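Local coordinates for receptor-like protein kinase ANXUR1 (Arabidopsis thaliana, PDB 6FIG) that probably acts as a cell-surface receptor kinase in plant reproduction, with a tandem malectin-like ectodomain facing the extracellular space, at residues Q296-I301 / P314-G319. Sequence-based numbering, arbitrary orientation.
Sequences QKVFNI and PADIIG
Ala315 O takes a hydrogen bond from Phe299 N (2.9 Å), which lies in its carbonyl plane, and, beside it, a weaker CA-H...O contact from Val298 CA (3.2 Å). The return bond, Ala315 N to Phe299 O at 2.7 Å, completes a hydrogen-bonded antiparallel pair, a single bridge laid beside strand 299-303 of a four-stranded antiparallel sheet in the malectin-like fold. Past the bridge the two segments diverge, and waters take over. One water donates to Lys297 O and accepts from the N of Ile317, the first residue of helix 317-321; the other accepts from Lys297 N and lies 2.8 Å from Asp316 OD1, to which it probably donates. Asp316 is the N-cap of that helix: Gly319 N meets Asp316 OD1 at 3.0 Å on a nearly straight path, yet from above the carboxylate plane, while Asp316 OD2 accepts from Asn295 N. The carboxylate thus ties the helix start to the chain entering the strand. On one side of the bridge the Phe299 ring turns back to Ala315, its CG set between backbone N and carbonyl carbon (chi1 54°). Ala315 CB sits over one ring face in a CH-pi contact, 3.8 Å from the ring centroid, and Ile301 CD1 reaches the same methyl. Ile317 CG1 lies at the ring edge, and Phe286 packs against Phe299, Ile301 and Ile317, joining this patch to strand 278-287. Lys297 runs alongside Ile317, its ammonium bound to Glu288 and Ser363. Across the bridge from the ring, Val298 divides its methyls: CG2 turns to the Asp316 carboxylate, while Val298 CG1, anti to the backbone N, presses on Pro314 CG at a tight 3.2 Å.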
loop_
_atom_site.group_PDB
_atom_site.type_symbol
_atom_site.label_atom_id
_atom_site.label_comp_id
_atom_site.label_asym_id
_atom_site.label_seq_id
_atom_site.Cartn_x
_atom_site.Cartn_y
_atom_site.Cartn_z
ATOM N N GLN A 296 -0.276 -33.048 -21.896
ATOM C CA GLN A 296 -0.965 -32.372 -22.959
ATOM C C GLN A 296 -0.062 -31.421 -23.698
ATOM O O GLN A 296 -0.097 -31.386 -24.912
ATOM C CB GLN A 296 -2.213 -31.673 -22.442
ATOM C CG GLN A 296 -3.324 -32.656 -22.091
ATOM C CD GLN A 296 -4.618 -31.950 -21.796
ATOM O OE1 GLN A 296 -4.684 -31.203 -20.831
ATOM N NE2 GLN A 296 -5.653 -32.177 -22.622
ATOM N N LYS A 297 0.725 -30.631 -22.963
ATOM C CA LYS A 297 1.688 -29.693 -23.543
ATOM C C LYS A 297 3.012 -29.875 -22.821
ATOM O O LYS A 297 3.076 -29.748 -21.597
ATOM C CB LYS A 297 1.200 -28.266 -23.422
ATOM C CG LYS A 297 2.195 -27.208 -23.888
ATOM C CD LYS A 297 1.575 -25.814 -23.877
ATOM C CE LYS A 297 1.245 -25.337 -22.470
ATOM N NZ LYS A 297 0.261 -24.237 -22.504
ATOM N N VAL A 298 4.035 -30.196 -23.595
ATOM C CA VAL A 298 5.332 -30.599 -23.073
ATOM C C VAL A 298 6.373 -29.983 -23.985
ATOM O O VAL A 298 6.302 -30.135 -25.205
ATOM C CB VAL A 298 5.436 -32.134 -23.044
ATOM C CG1 VAL A 298 6.750 -32.593 -22.489
ATOM C CG2 VAL A 298 4.290 -32.736 -22.238
ATOM N N PHE A 299 7.335 -29.266 -23.405
ATOM C CA PHE A 299 8.219 -28.436 -24.214
ATOM C C PHE A 299 9.618 -28.312 -23.673
ATOM O O PHE A 299 9.843 -28.398 -22.451
ATOM C CB PHE A 299 7.606 -27.050 -24.473
ATOM C CG PHE A 299 7.174 -26.301 -23.247
ATOM C CD1 PHE A 299 5.962 -26.548 -22.647
ATOM C CD2 PHE A 299 7.963 -25.249 -22.758
ATOM C CE1 PHE A 299 5.553 -25.826 -21.542
ATOM C CE2 PHE A 299 7.549 -24.529 -21.659
ATOM C CZ PHE A 299 6.337 -24.821 -21.054
ATOM N N ASN A 300 10.549 -28.084 -24.593
ATOM C CA ASN A 300 11.951 -27.897 -24.277
ATOM C C ASN A 300 12.217 -26.423 -24.077
ATOM O O ASN A 300 11.600 -25.586 -24.730
ATOM C CB ASN A 300 12.832 -28.437 -25.393
ATOM C CG ASN A 300 12.689 -29.934 -25.587
ATOM O OD1 ASN A 300 12.560 -30.695 -24.623
ATOM N ND2 ASN A 300 12.677 -30.360 -26.838
ATOM N N ILE A 301 13.133 -26.117 -23.161
ATOM C CA ILE A 301 13.504 -24.730 -22.848
ATOM C C ILE A 301 15.013 -24.645 -22.908
ATOM O O ILE A 301 15.704 -25.455 -22.268
ATOM C CB ILE A 301 13.041 -24.308 -21.450
ATOM C CG1 ILE A 301 11.523 -24.488 -21.275
ATOM C CG2 ILE A 301 13.438 -22.857 -21.165
ATOM C CD1 ILE A 301 11.019 -24.109 -19.896
ATOM N N PRO A 314 11.505 -32.571 -20.070
ATOM C CA PRO A 314 10.975 -31.314 -20.612
ATOM C C PRO A 314 10.010 -30.637 -19.622
ATOM O O PRO A 314 9.583 -31.248 -18.644
ATOM C CB PRO A 314 10.244 -31.759 -21.885
ATOM C CG PRO A 314 9.819 -33.152 -21.583
ATOM C CD PRO A 314 10.864 -33.740 -20.684
ATOM N N ALA A 315 9.673 -29.390 -19.897
ATOM C CA ALA A 315 8.711 -28.630 -19.113
ATOM C C ALA A 315 7.311 -29.130 -19.416
ATOM O O ALA A 315 6.964 -29.401 -20.564
ATOM C CB ALA A 315 8.809 -27.164 -19.458
ATOM N N ASP A 316 6.507 -29.264 -18.368
ATOM C CA ASP A 316 5.088 -29.594 -18.506
ATOM C C ASP A 316 4.448 -28.867 -17.331
ATOM O O ASP A 316 4.692 -29.238 -16.182
ATOM C CB ASP A 316 4.885 -31.114 -18.456
ATOM C CG ASP A 316 3.420 -31.537 -18.550
ATOM O OD1 ASP A 316 2.501 -30.700 -18.282
ATOM O OD2 ASP A 316 3.194 -32.735 -18.853
ATOM N N ILE A 317 3.670 -27.821 -17.607
ATOM C CA ILE A 317 3.143 -26.983 -16.525
ATOM C C ILE A 317 2.248 -27.777 -15.555
ATOM O O ILE A 317 2.463 -27.743 -14.334
ATOM C CB ILE A 317 2.411 -25.725 -17.032
ATOM C CG1 ILE A 317 3.318 -24.895 -17.924
ATOM C CG2 ILE A 317 1.932 -24.881 -15.837
ATOM C CD1 ILE A 317 2.572 -23.878 -18.772
ATOM N N ILE A 318 1.259 -28.493 -16.081
ATOM C CA ILE A 318 0.425 -29.351 -15.239
ATOM C C ILE A 318 1.250 -30.464 -14.591
ATOM O O ILE A 318 1.001 -30.843 -13.442
ATOM C CB ILE A 318 -0.749 -29.975 -16.014
ATOM C CG1 ILE A 318 -1.672 -28.904 -16.601
ATOM C CG2 ILE A 318 -1.562 -30.888 -15.107
ATOM C CD1 ILE A 318 -2.565 -28.226 -15.614
ATOM N N GLY A 319 2.236 -30.977 -15.315
ATOM C CA GLY A 319 3.199 -31.924 -14.744
ATOM C C GLY A 319 3.834 -31.401 -13.470
ATOM O O GLY A 319 3.983 -32.136 -12.503
HETATM O O HOH W 1 0.218 -30.618 -19.860
HETATM O O HOH W 2 2.607 -27.455 -20.201
#